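Local coordinates for protein RNA-dependent RNA Polymerase (PDB 6TZ0) that catalyses RNA-templated RNA synthesis, making plus strands in transcription and complementary minus strands in genome replication for a double-stranded RNA virus, at residues Leu492-Asp495 against Arg496-Leu499; Tyr637-Arg641 against Ala642-Thr646; Val891-Asp894 against Asp895-His898. All coordinates share one frame; numbering follows the deposited sequence.

Interaction 1: residues Leu492-Asp495 against Arg496-Leu499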
# COMPACT_ATOMS: atom_id res chain seq x y z
N LEU A 492 0.15 2.38 -9.52
CA LEU A 492 0.23 1.84 -10.87
C LEU A 492 -1.15 1.38 -11.32
O LEU A 492 -2.03 1.12 -10.50
CB LEU A 492 1.28 0.72 -10.93
CG LEU A 492 1.37 -0.24 -9.74
CD1 LEU A 492 0.42 -1.39 -9.83
CD2 LEU A 492 2.79 -0.75 -9.61
N ASP A 493 -1.32 1.29 -12.63
CA ASP A 493 -2.62 1.04 -13.24
C ASP A 493 -3.05 -0.40 -13.02
O ASP A 493 -2.32 -1.22 -12.46
CB ASP A 493 -2.59 1.41 -14.72
CG ASP A 493 -1.49 0.70 -15.48
OD1 ASP A 493 -0.64 0.04 -14.85
OD2 ASP A 493 -1.46 0.81 -16.72
N ASN A 494 -4.26 -0.73 -13.49
CA ASN A 494 -4.84 -2.04 -13.23
C ASN A 494 -4.10 -3.18 -13.90
O ASN A 494 -4.21 -4.32 -13.44
CB ASN A 494 -6.30 -2.10 -13.67
CG ASN A 494 -7.22 -1.45 -12.69
OD1 ASN A 494 -6.92 -1.35 -11.51
ND2 ASN A 494 -8.41 -1.10 -13.15
N ASP A 495 -3.33 -2.92 -14.94
CA ASP A 495 -2.71 -4.02 -15.65
C ASP A 495 -1.32 -4.35 -15.11
O ASP A 495 -0.96 -5.54 -15.03
CB ASP A 495 -2.64 -3.69 -17.13
CG ASP A 495 -4.00 -3.43 -17.72
OD1 ASP A 495 -4.98 -4.06 -17.26
OD2 ASP A 495 -4.10 -2.57 -18.61
N ARG A 496 -0.54 -3.35 -14.71
CA ARG A 496 0.64 -3.62 -13.90
C ARG A 496 0.26 -4.20 -12.54
O ARG A 496 1.02 -4.98 -11.97
CB ARG A 496 1.47 -2.37 -13.69
CG ARG A 496 2.26 -1.91 -14.88
CD ARG A 496 3.09 -0.72 -14.46
NE ARG A 496 3.85 -0.12 -15.55
CZ ARG A 496 5.08 -0.49 -15.88
NH1 ARG A 496 5.69 -1.46 -15.21
NH2 ARG A 496 5.71 0.12 -16.87
N LEU A 497 -0.91 -3.82 -12.01
CA LEU A 497 -1.40 -4.45 -10.80
C LEU A 497 -1.83 -5.88 -11.08
O LEU A 497 -1.73 -6.75 -10.21
CB LEU A 497 -2.56 -3.64 -10.23
CG LEU A 497 -3.06 -4.00 -8.84
CD1 LEU A 497 -1.97 -3.72 -7.83
CD2 LEU A 497 -4.32 -3.25 -8.49
N PHE A 498 -2.28 -6.15 -12.31
CA PHE A 498 -2.71 -7.49 -12.68
C PHE A 498 -1.52 -8.42 -12.88
O PHE A 498 -1.64 -9.62 -12.66
CB PHE A 498 -3.55 -7.41 -13.96
CG PHE A 498 -4.10 -8.72 -14.40
CD1 PHE A 498 -5.20 -9.27 -13.77
CD2 PHE A 498 -3.53 -9.41 -15.46
CE1 PHE A 498 -5.72 -10.47 -14.18
CE2 PHE A 498 -4.04 -10.61 -15.87
CZ PHE A 498 -5.14 -11.14 -15.23
N LEU A 499 -0.38 -7.88 -13.32
CA LEU A 499 0.80 -8.73 -13.49
C LEU A 499 1.35 -9.21 -12.15
O LEU A 499 1.93 -10.30 -12.07
CB LEU A 499 1.89 -8.00 -14.26
CG LEU A 499 1.66 -7.86 -15.75
CD1 LEU A 499 2.78 -7.06 -16.37
CD2 LEU A 499 1.57 -9.24 -16.37

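Interaction 2: residues Tyr637-Arg641 against Ala642-Thr646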
# COMPACT_ATOMS: atom_id res chain seq x y z
N TYR A 637 11.81 -1.50 -4.63
CA TYR A 637 10.63 -2.32 -4.69
C TYR A 637 9.42 -1.40 -4.61
O TYR A 637 9.38 -0.52 -3.74
CB TYR A 637 10.60 -3.35 -3.56
CG TYR A 637 9.66 -4.47 -3.85
CD1 TYR A 637 10.03 -5.49 -4.72
CD2 TYR A 637 8.39 -4.51 -3.30
CE1 TYR A 637 9.17 -6.51 -5.01
CE2 TYR A 637 7.52 -5.53 -3.59
CZ TYR A 637 7.91 -6.53 -4.45
OH TYR A 637 7.05 -7.55 -4.74
N PRO A 638 8.43 -1.56 -5.50
CA PRO A 638 7.46 -0.47 -5.72
C PRO A 638 6.52 -0.20 -4.55
O PRO A 638 6.13 0.95 -4.34
CB PRO A 638 6.68 -0.94 -6.96
CG PRO A 638 7.59 -1.91 -7.63
CD PRO A 638 8.31 -2.61 -6.52
N SER A 639 6.12 -1.25 -3.83
CA SER A 639 5.40 -1.20 -2.56
C SER A 639 3.97 -0.65 -2.64
O SER A 639 3.27 -0.60 -1.63
CB SER A 639 6.21 -0.44 -1.50
OG SER A 639 5.53 -0.41 -0.26
N GLY A 640 3.53 -0.26 -3.83
CA GLY A 640 2.13 0.01 -4.09
C GLY A 640 1.60 -1.11 -4.94
O GLY A 640 0.69 -0.94 -5.76
N ARG A 641 2.19 -2.28 -4.74
CA ARG A 641 2.04 -3.45 -5.57
C ARG A 641 1.19 -4.48 -4.83
O ARG A 641 0.91 -4.34 -3.64
CB ARG A 641 3.44 -3.96 -5.91
CG ARG A 641 3.59 -4.85 -7.09
CD ARG A 641 5.06 -5.12 -7.29
NE ARG A 641 5.30 -6.06 -8.37
CZ ARG A 641 6.50 -6.48 -8.72
NH1 ARG A 641 6.63 -7.33 -9.72
NH2 ARG A 641 7.57 -6.05 -8.07
N ALA A 642 0.76 -5.52 -5.54
CA ALA A 642 -0.10 -6.52 -4.92
C ALA A 642 0.68 -7.40 -3.95
O ALA A 642 0.22 -7.65 -2.83
CB ALA A 642 -0.79 -7.36 -5.98
N ASP A 643 1.87 -7.83 -4.34
CA ASP A 643 2.68 -8.76 -3.56
C ASP A 643 3.76 -8.07 -2.74
O ASP A 643 4.85 -8.63 -2.58
CB ASP A 643 3.29 -9.82 -4.47
CG ASP A 643 4.13 -9.23 -5.59
OD1 ASP A 643 4.18 -8.00 -5.75
OD2 ASP A 643 4.74 -10.02 -6.34
N THR A 644 3.51 -6.88 -2.20
CA THR A 644 4.61 -6.16 -1.57
C THR A 644 4.93 -6.68 -0.17
O THR A 644 6.11 -6.85 0.16
CB THR A 644 4.32 -4.65 -1.56
OG1 THR A 644 5.35 -3.97 -0.83
CG2 THR A 644 2.93 -4.31 -1.00
N SER A 645 3.93 -6.95 0.66
CA SER A 645 4.21 -7.44 2.00
C SER A 645 4.57 -8.92 1.98
O SER A 645 5.44 -9.35 2.75
CB SER A 645 3.01 -7.18 2.90
OG SER A 645 3.22 -7.69 4.20
N THR A 646 3.92 -9.68 1.10
CA THR A 646 4.17 -11.11 1.02
C THR A 646 5.57 -11.42 0.52
O THR A 646 6.15 -12.41 0.95
CB THR A 646 3.16 -11.79 0.09
OG1 THR A 646 3.32 -11.30 -1.24
CG2 THR A 646 1.75 -11.51 0.55

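Interaction 3: residues Val891-Asp894 against Asp895-His898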
# COMPACT_ATOMS: atom_id res chain seq x y z
N VAL A 891 -41.17 9.88 35.22
CA VAL A 891 -41.12 11.25 34.78
C VAL A 891 -39.73 11.83 34.79
O VAL A 891 -39.07 11.93 35.82
CB VAL A 891 -42.04 12.14 35.65
CG1 VAL A 891 -41.85 13.60 35.30
CG2 VAL A 891 -43.49 11.72 35.47
N LEU A 892 -39.26 12.15 33.59
CA LEU A 892 -37.97 12.81 33.46
C LEU A 892 -38.23 14.19 34.01
O LEU A 892 -39.29 14.78 33.76
CB LEU A 892 -37.54 12.91 32.00
CG LEU A 892 -37.17 11.60 31.31
CD1 LEU A 892 -38.41 10.75 31.09
CD2 LEU A 892 -36.45 11.85 29.99
N ASP A 893 -37.30 14.73 34.78
CA ASP A 893 -37.52 16.05 35.32
C ASP A 893 -37.09 16.95 34.20
O ASP A 893 -35.92 17.29 34.09
CB ASP A 893 -36.62 16.27 36.54
CG ASP A 893 -36.80 17.65 37.15
OD1 ASP A 893 -37.81 18.31 36.85
OD2 ASP A 893 -35.91 18.08 37.92
N ASP A 894 -38.03 17.36 33.35
CA ASP A 894 -37.61 18.19 32.22
C ASP A 894 -37.15 19.58 32.64
O ASP A 894 -36.47 20.25 31.85
CB ASP A 894 -38.76 18.29 31.22
CG ASP A 894 -39.04 16.99 30.52
OD1 ASP A 894 -38.07 16.23 30.29
OD2 ASP A 894 -40.21 16.70 30.22
N ASP A 895 -37.49 20.03 33.84
CA ASP A 895 -37.07 21.36 34.29
C ASP A 895 -35.57 21.37 34.58
O ASP A 895 -34.85 22.27 34.13
CB ASP A 895 -37.86 21.76 35.53
CG ASP A 895 -37.74 23.23 35.87
OD1 ASP A 895 -37.07 23.99 35.14
OD2 ASP A 895 -38.32 23.64 36.90
N LEU A 896 -35.09 20.38 35.34
CA LEU A 896 -33.66 20.29 35.62
C LEU A 896 -32.87 19.94 34.37
O LEU A 896 -31.73 20.40 34.21
CB LEU A 896 -33.43 19.25 36.71
CG LEU A 896 -32.00 19.09 37.23
CD1 LEU A 896 -31.55 20.40 37.81
CD2 LEU A 896 -31.93 18.00 38.28
N LEU A 897 -33.46 19.17 33.46
CA LEU A 897 -32.81 18.86 32.19
C LEU A 897 -32.76 20.09 31.29
O LEU A 897 -31.88 20.19 30.43
CB LEU A 897 -33.53 17.70 31.50
CG LEU A 897 -33.20 16.23 31.77
CD1 LEU A 897 -31.85 15.88 31.23
CD2 LEU A 897 -33.23 15.85 33.24
N HIS A 898 -33.70 21.02 31.47
CA HIS A 898 -33.68 22.28 30.74
C HIS A 898 -32.65 23.25 31.30
O HIS A 898 -32.00 23.97 30.54
CB HIS A 898 -35.07 22.92 30.76
CG HIS A 898 -35.14 24.25 30.07
ND1 HIS A 898 -35.17 24.37 28.70
CD2 HIS A 898 -35.16 25.51 30.56
CE1 HIS A 898 -35.22 25.65 28.37
NE2 HIS A 898 -35.22 26.36 29.49

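Interaction 1: residues Leu492-Asp495 against Arg496-Leu499
D493 and R496 meet where the chain leaves strand 489-491 and enters the short, weakly bonded helix 494-499, with D493 at the N-cap position. Its side chain makes a weak capping bond, R496 N giving to D493 OD1 at 3.4 Å with an N-H...O angle of 156°. CG of D493 stands between its backbone N and carbonyl carbon (chi1 55°), which folds the carboxylate back over the first turn. The same oxygen also rests beside the aliphatic root of the arginine, 3.4 Å from R496 CB.

The opposite charges of this pair are near each other without pairing. The R496 chain runs extended from CG to NE and carries the guanidinium past the carboxylate, leaving D493 OD1 and R496 NE 4.5 Å apart, beyond a salt bridge. R496 NH2 instead donates to the carbonyl of A472.

Backbone bonds close the turn. L497 N gives to D493 O at 3.0 Å and L499 N to D495 O at 3.0 Å, while the bond from F498 N to N494 O, 2.9 Å long, is badly bent and weak.

Apolar packing is carried by L492, whose CD1 lies 3.8 Å from L497 CB; the same methyl also comes up against the L497 backbone, 3.5 Å from L497 N.

Around this turn N494 OD1 accepts from R449, D495 forms a salt bridge with R465, and F498 stacks on F579. Within the central polymerase domain the contact is thus a capped helix start packed against helices 413-422, 449-455 and 464-469. Chemically, the D493 carboxylate sits by the amide-rich end of the helix and near one arginine, a setting that would be expected to stabilise its negative charge although neither interaction is strong.

Interaction 2: residues Tyr637-Arg641 against Ala642-Thr646
The Y637 and D643 side chains cross at about a right angle, with the ring and carboxylate planes turned 43° apart. The phenol oxygen faces two acceptors of the aspartate: Y637 OH is 3.1 Å from D643 OD1 and 3.3 Å from D643 O. Both bonds are weak, and the one proton can serve either.

R641 comes to the same carboxylate from another quarter, lying alongside D643 and pointing the same way. Its NE is 3.4 Å from D643 OD1, a salt bridge of charges only, because the oxygen stands well out of the guanidinium plane; OD2 lies over one guanidinium face. R641 NH1 has its own salt bridge, to E612.

T644 meets the tyrosine at the ring edge, its CA 3.6 Å from Y637 CE2, while P638 CD lies over the rim of one ring face; H647 stacks on the ring and H648 meets it edge-to-face. OG1 of T644, held anti to the backbone N (chi1 175°), is thereby directed at the S639 backbone, 3.3 Å from S639 CA.

The sequence S639-G640 followed by T644 fits the SGxxxT signature of polymerase motif B, a loop leading into helix 644-665. S639 also touches D552, which binds UTP. D643 OD1 lies within reach of both the phenol and the arginine, so the D643-R641 attraction would be mainly electrostatic and the phenol bond weak, at a loop next to the nucleotide-binding D552.

Interaction 3: residues Val891-Asp894 against Asp895-His898
An aspartate N-cap opens helix 894-899 in the C-terminal part of the polymerase, and D893 occupies the cap position. Its carboxylate turns forward over the first turn: D895 N gives to D893 OD1 at 3.5 Å with an N-H...O angle of 137°, a long, weak capping bond. With CG anti to its backbone N (chi1 179°), the carboxylate of D893 lies alongside the first turn. OD1 lies beside the D895 side chain, the two carboxylates running the same way with their planes nearly perpendicular, and OD2 meets the CB of L896.

The backbone of the cap residue supplies the firmer bond. L897 N gives to D893 O at 3.2 Å, nearly straight at 159° and in the carbonyl plane. One residue on, H898 N gives to D894 O at 2.9 Å, although here the donor stands above the carbonyl plane. The leucine also packs on the first of these acceptors, L897 CD2 coming to 3.2 Å from D893 O, so an apolar branch lies beside the bonded carbonyl.

D893 is held from outside the turn as well. Its OD2 forms a salt bridge with R853, and D893 N donates to S879; R853 also makes a long, weak ion pair with D895, which probably eases the meeting of the two acidic side chains.

L892, L896 and L897 face helix 873-878, touching Y876, V878 and L875 in turn. Further along, L897 meets F902 and H898 meets T903 of helix 902-911, so the capped turn packs on both helices, while D895 and H898 are largely exposed.

From the N terminus, the three contacts follow one another in series; each closes one local turn at a helix start, and none nests within or crosses another. Interaction 1 joins the end of strand 489-491 to helix 494-499. Interaction 2 folds the loop after strand 628-631 into helix 644-665. The two strands are the outer members of one mixed sheet, and the two turns touch: L497 CD1 lies 4.0 Å from A642 N, and L492 CD1 lies 4.1 Å from G640 O. Interaction 3 stands apart in the C-terminal region, its nearest atoms about 50 Å from those of interaction 2, on the opposite side of the chain's centre.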